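Glutamine aminotransferase class-II domain protein (Ruegeria pomeroyi, PDB 3MDN) is probably a class-II glutamine amidotransferase domain of the Ntn-hydrolase type, which would release ammonia from glutamine for transfer to an acceptor. Local coordinates at residues W6-I20 with V75-H87. Numbering follows the deposited sequence.
Sequences WAAYHGTPIFLEDVI and VAHHVRSGLFLSH
Strand 6-10 runs antiparallel to strand 84-87, their axes 4.7 Å apart at 172°, and beyond a corner in each segment the pairing continues between 13-15 and 80-81, two residues out of step across a beta bulge. How one ring can fill such a corner is illustrated by Phe-84. Its CG sits between the backbone N and the carbonyl carbon (chi1 62°), which turns the ring in against 6-20. Leu-16 CD2 lies over the centre of one face, 3.8 Å from the ring centroid, while Tyr-9 CB covers the opposite face nearer the rim in a second CH-pi contact. Ile-14 CG1 and Val-19 CB close on the ring edge. Tyr-9 is itself steadied: Ile-14 CD1 stands over its ring, and its OH reaches a lone pair of Thr-12 O at 2.7 Å, tying the turn back to the strand.

Beside helix 70-78, Glu-17 N hydrogen-bonds to Ala-76 O at 2.9 Å. The Glu-17 carboxylate lies alongside His-77, whose ND1 gives its hydrogen to Glu-17 OE2 at 2.8 Å, close to the imidazole plane but from above the carboxylate plane. OE2 also forms a salt bridge with Arg-54 of the second subunit, which in addition makes a cation-pi contact with Phe-15. An alanine in place of Glu-17 would probably leave His-77 ND1 without this acceptor and the neighbouring arginine without its carboxylate mate. Arg-80 CG makes a CH-pi contact over one face of the Phe-15 ring, 3.9 Å from its centroid.

Strands 6-10 and 84-87 are central neighbours in an antiparallel sheet, and Trp-6, Leu-85 and His-87 pack on Met-112 in strand 109-114 of the second large sheet, consistent with the layered beta sheets of the Ntn-hydrolase fold.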
loop_
_atom_site.group_PDB
_atom_site.type_symbol
_atom_site.label_atom_id
_atom_site.label_comp_id
_atom_site.label_asym_id
_atom_site.label_seq_id
_atom_site.Cartn_x
_atom_site.Cartn_y
_atom_site.Cartn_z
ATOM N N TRP D 6 13.566 -5.016 17.275
ATOM C CA TRP D 6 12.755 -3.947 17.856
ATOM C C TRP D 6 13.567 -2.966 18.723
ATOM O O TRP D 6 14.677 -3.290 19.167
ATOM C CB TRP D 6 11.517 -4.485 18.572
ATOM C CG TRP D 6 11.689 -5.394 19.811
ATOM C CD1 TRP D 6 11.404 -6.737 19.889
ATOM C CD2 TRP D 6 12.083 -4.998 21.147
ATOM N NE1 TRP D 6 11.608 -7.199 21.179
ATOM C CE2 TRP D 6 12.032 -6.157 21.963
ATOM C CE3 TRP D 6 12.462 -3.786 21.727
ATOM C CZ2 TRP D 6 12.364 -6.130 23.327
ATOM C CZ3 TRP D 6 12.784 -3.765 23.077
ATOM C CH2 TRP D 6 12.746 -4.924 23.859
ATOM N N ALA D 7 13.021 -1.766 18.933
ATOM C CA ALA D 7 13.630 -0.780 19.817
ATOM C C ALA D 7 12.590 0.042 20.571
ATOM O O ALA D 7 11.532 0.381 20.024
ATOM C CB ALA D 7 14.566 0.130 19.045
ATOM N N ALA D 8 12.897 0.358 21.826
ATOM C CA ALA D 8 12.018 1.151 22.679
ATOM C C ALA D 8 12.793 2.266 23.369
ATOM O O ALA D 8 13.994 2.141 23.624
ATOM C CB ALA D 8 11.296 0.265 23.715
ATOM N N TYR D 9 12.100 3.349 23.701
ATOM C CA TYR D 9 12.760 4.500 24.278
ATOM C C TYR D 9 11.930 5.131 25.390
ATOM O O TYR D 9 10.716 5.221 25.287
ATOM C CB TYR D 9 13.113 5.507 23.187
ATOM C CG TYR D 9 13.797 6.747 23.723
ATOM C CD1 TYR D 9 15.158 6.748 24.001
ATOM C CD2 TYR D 9 13.071 7.930 23.957
ATOM C CE1 TYR D 9 15.811 7.898 24.512
ATOM C CE2 TYR D 9 13.714 9.084 24.483
ATOM C CZ TYR D 9 15.092 9.036 24.760
ATOM O OH TYR D 9 15.735 10.144 25.236
ATOM N N HIS D 10 12.607 5.538 26.461
ATOM C CA HIS D 10 11.971 6.221 27.593
ATOM C C HIS D 10 12.946 7.288 28.167
ATOM O O HIS D 10 14.024 6.947 28.686
ATOM C CB HIS D 10 11.591 5.172 28.641
ATOM C CG HIS D 10 10.781 5.700 29.786
ATOM N ND1 HIS D 10 11.269 6.625 30.679
ATOM C CD2 HIS D 10 9.539 5.384 30.222
ATOM C CE1 HIS D 10 10.344 6.897 31.585
ATOM N NE2 HIS D 10 9.277 6.168 31.319
ATOM N N GLY D 11 12.595 8.571 28.014
ATOM C CA GLY D 11 13.414 9.679 28.514
ATOM C C GLY D 11 13.043 11.032 27.900
ATOM O O GLY D 11 11.898 11.261 27.480
ATOM N N THR D 12 14.017 11.941 27.846
ATOM C CA THR D 12 13.819 13.223 27.159
ATOM C C THR D 12 13.377 13.003 25.694
ATOM O O THR D 12 13.973 12.170 25.014
ATOM C CB THR D 12 15.126 14.027 27.182
ATOM O OG1 THR D 12 15.484 14.243 28.538
ATOM C CG2 THR D 12 14.973 15.365 26.512
ATOM N N PRO D 13 12.360 13.760 25.208
ATOM C CA PRO D 13 11.874 13.465 23.865
ATOM C C PRO D 13 12.943 13.571 22.779
ATOM O O PRO D 13 13.704 14.530 22.759
ATOM C CB PRO D 13 10.732 14.495 23.641
ATOM C CG PRO D 13 10.260 14.851 25.026
ATOM C CD PRO D 13 11.553 14.801 25.875
ATOM N N ILE D 14 12.988 12.570 21.899
ATOM C CA ILE D 14 13.812 12.589 20.681
ATOM C C ILE D 14 12.947 12.315 19.403
ATOM O O ILE D 14 11.832 11.811 19.498
ATOM C CB ILE D 14 14.951 11.550 20.784
ATOM C CG1 ILE D 14 14.368 10.143 20.999
ATOM C CG2 ILE D 14 15.932 11.884 21.974
ATOM C CD1 ILE D 14 15.401 9.030 20.994
ATOM N N PHE D 15 13.454 12.666 18.222
ATOM C CA PHE D 15 12.819 12.271 16.992
ATOM C C PHE D 15 12.821 10.752 16.857
ATOM O O PHE D 15 13.831 10.085 17.136
ATOM C CB PHE D 15 13.518 12.910 15.786
ATOM C CG PHE D 15 13.450 14.419 15.758
ATOM C CD1 PHE D 15 12.300 15.070 15.311
ATOM C CD2 PHE D 15 14.545 15.187 16.169
ATOM C CE1 PHE D 15 12.235 16.477 15.278
ATOM C CE2 PHE D 15 14.495 16.577 16.150
ATOM C CZ PHE D 15 13.329 17.230 15.689
ATOM N N LEU D 16 11.697 10.189 16.427
ATOM C CA LEU D 16 11.581 8.734 16.400
ATOM C C LEU D 16 12.771 8.122 15.645
ATOM O O LEU D 16 13.354 7.135 16.087
ATOM C CB LEU D 16 10.246 8.278 15.806
ATOM C CG LEU D 16 8.957 8.923 16.342
ATOM C CD1 LEU D 16 7.723 8.264 15.712
ATOM C CD2 LEU D 16 8.834 8.897 17.866
ATOM N N GLU D 17 13.140 8.747 14.529
ATOM C CA GLU D 17 14.256 8.268 13.725
ATOM C C GLU D 17 15.578 8.107 14.501
ATOM O O GLU D 17 16.381 7.270 14.132
ATOM C CB GLU D 17 14.472 9.164 12.500
ATOM C CG GLU D 17 14.968 10.567 12.808
ATOM C CD GLU D 17 15.254 11.382 11.550
ATOM O OE1 GLU D 17 15.032 10.856 10.438
ATOM O OE2 GLU D 17 15.668 12.559 11.660
ATOM N N ASP D 18 15.791 8.903 15.552
ATOM C CA ASP D 18 17.076 8.930 16.274
ATOM C C ASP D 18 17.326 7.633 17.044
ATOM O O ASP D 18 18.430 7.382 17.533
ATOM C CB ASP D 18 17.166 10.153 17.192
ATOM C CG ASP D 18 17.193 11.468 16.406
ATOM O OD1 ASP D 18 17.389 11.394 15.168
ATOM O OD2 ASP D 18 17.017 12.565 17.011
ATOM N N VAL D 19 16.273 6.820 17.133
ATOM C CA VAL D 19 16.357 5.426 17.543
ATOM C C VAL D 19 16.121 4.487 16.351
ATOM O O VAL D 19 16.871 3.524 16.142
ATOM C CB VAL D 19 15.298 5.128 18.590
ATOM C CG1 VAL D 19 14.678 3.742 18.352
ATOM C CG2 VAL D 19 15.878 5.295 19.973
ATOM N N ILE D 20 15.093 4.800 15.556
ATOM C CA ILE D 20 14.507 3.858 14.592
ATOM C C ILE D 20 15.486 3.354 13.528
ATOM O O ILE D 20 15.532 3.865 12.408
ATOM C CB ILE D 20 13.210 4.449 13.969
ATOM C CG1 ILE D 20 12.098 4.456 15.025
ATOM C CG2 ILE D 20 12.782 3.675 12.715
ATOM C CD1 ILE D 20 10.711 4.887 14.504
ATOM N N VAL D 75 7.169 10.881 9.234
ATOM C CA VAL D 75 6.754 10.866 10.632
ATOM C C VAL D 75 7.958 10.686 11.582
ATOM O O VAL D 75 8.150 11.447 12.549
ATOM C CB VAL D 75 5.726 9.734 10.904
ATOM C CG1 VAL D 75 5.565 9.488 12.413
ATOM C CG2 VAL D 75 4.403 10.045 10.263
ATOM N N ALA D 76 8.768 9.670 11.297
ATOM C CA ALA D 76 9.928 9.381 12.136
ATOM C C ALA D 76 10.915 10.545 12.103
ATOM O O ALA D 76 11.608 10.786 13.076
ATOM C CB ALA D 76 10.592 8.066 11.721
ATOM N N HIS D 77 10.942 11.299 11.011
ATOM C CA HIS D 77 11.830 12.470 10.897
ATOM C C HIS D 77 11.275 13.698 11.628
ATOM O O HIS D 77 12.012 14.621 11.930
ATOM C CB HIS D 77 12.068 12.807 9.403
ATOM C CG HIS D 77 13.013 13.951 9.154
ATOM N ND1 HIS D 77 14.319 13.952 9.586
ATOM C CD2 HIS D 77 12.861 15.091 8.435
ATOM C CE1 HIS D 77 14.916 15.063 9.195
ATOM N NE2 HIS D 77 14.051 15.769 8.492
ATOM N N HIS D 78 9.973 13.716 11.911
ATOM C CA HIS D 78 9.324 14.979 12.312
ATOM C C HIS D 78 8.694 14.959 13.684
ATOM O O HIS D 78 8.589 15.998 14.311
ATOM C CB HIS D 78 8.291 15.456 11.270
ATOM C CG HIS D 78 8.901 16.248 10.162
ATOM N ND1 HIS D 78 9.234 15.696 8.938
ATOM C CD2 HIS D 78 9.288 17.542 10.108
ATOM C CE1 HIS D 78 9.803 16.618 8.188
ATOM N NE2 HIS D 78 9.838 17.748 8.870
ATOM N N VAL D 79 8.241 13.787 14.112
ATOM C CA VAL D 79 7.628 13.594 15.422
ATOM C C VAL D 79 8.663 13.276 16.522
ATOM O O VAL D 79 9.530 12.399 16.363
ATOM C CB VAL D 79 6.601 12.429 15.369
ATOM C CG1 VAL D 79 5.982 12.173 16.743
ATOM C CG2 VAL D 79 5.520 12.697 14.311
ATOM N N ARG D 80 8.543 13.983 17.644
ATOM C CA ARG D 80 9.347 13.747 18.837
ATOM C C ARG D 80 8.540 13.073 19.937
ATOM O O ARG D 80 7.377 13.398 20.147
ATOM C CB ARG D 80 9.861 15.070 19.364
ATOM C CG ARG D 80 11.253 15.400 18.899
ATOM C CD ARG D 80 11.578 16.830 19.259
ATOM N NE ARG D 80 10.409 17.683 19.011
ATOM C CZ ARG D 80 10.455 19.013 18.983
ATOM N NH1 ARG D 80 11.617 19.639 19.155
ATOM N NH2 ARG D 80 9.350 19.710 18.781
ATOM N N SER D 81 9.151 12.118 20.633
ATOM C CA SER D 81 8.478 11.452 21.746
ATOM C C SER D 81 9.482 11.029 22.819
ATOM O O SER D 81 10.641 10.734 22.533
ATOM C CB SER D 81 7.645 10.254 21.254
ATOM O OG SER D 81 7.038 9.564 22.340
ATOM N N GLY D 82 9.018 11.036 24.062
ATOM C CA GLY D 82 9.809 10.639 25.193
ATOM C C GLY D 82 9.484 9.210 25.583
ATOM O O GLY D 82 10.093 8.672 26.513
ATOM N N LEU D 83 8.550 8.578 24.859
ATOM C CA LEU D 83 8.220 7.183 25.142
ATOM C C LEU D 83 7.638 6.545 23.915
ATOM O O LEU D 83 6.509 6.876 23.507
ATOM C CB LEU D 83 7.224 7.055 26.315
ATOM C CG LEU D 83 7.418 5.808 27.210
ATOM C CD1 LEU D 83 6.460 5.840 28.421
ATOM C CD2 LEU D 83 7.291 4.456 26.473
ATOM N N PHE D 84 8.397 5.646 23.298
ATOM C CA PHE D 84 7.872 4.979 22.121
ATOM C C PHE D 84 8.440 3.569 21.905
ATOM O O PHE D 84 9.444 3.214 22.505
ATOM C CB PHE D 84 8.036 5.850 20.869
ATOM C CG PHE D 84 9.473 6.175 20.511
ATOM C CD1 PHE D 84 10.152 5.415 19.584
ATOM C CD2 PHE D 84 10.115 7.276 21.071
ATOM C CE1 PHE D 84 11.454 5.734 19.236
ATOM C CE2 PHE D 84 11.403 7.613 20.724
ATOM C CZ PHE D 84 12.082 6.848 19.812
ATOM N N LEU D 85 7.784 2.808 21.017
ATOM C CA LEU D 85 8.121 1.412 20.722
ATOM C C LEU D 85 8.126 1.301 19.207
ATOM O O LEU D 85 7.170 1.782 18.578
ATOM C CB LEU D 85 7.020 0.499 21.299
ATOM C CG LEU D 85 7.105 0.014 22.769
ATOM C CD1 LEU D 85 7.135 1.152 23.748
ATOM C CD2 LEU D 85 5.899 -0.913 23.041
ATOM N N SER D 86 9.150 0.676 18.620
ATOM C CA SER D 86 9.212 0.447 17.177
ATOM C C SER D 86 9.792 -0.919 16.800
ATOM O O SER D 86 10.628 -1.445 17.537
ATOM C CB SER D 86 9.929 1.570 16.452
ATOM O OG SER D 86 11.130 1.893 17.081
ATOM N N HIS D 87 9.351 -1.500 15.670
ATOM C CA HIS D 87 9.412 -2.983 15.484
ATOM C C HIS D 87 9.324 -3.472 14.029
ATOM O O HIS D 87 8.304 -3.306 13.381
ATOM C CB HIS D 87 8.339 -3.702 16.383
ATOM C CG HIS D 87 8.210 -5.195 16.153
ATOM N ND1 HIS D 87 9.002 -6.130 16.799
ATOM C CD2 HIS D 87 7.370 -5.907 15.359
ATOM C CE1 HIS D 87 8.667 -7.347 16.400
ATOM N NE2 HIS D 87 7.674 -7.241 15.528
#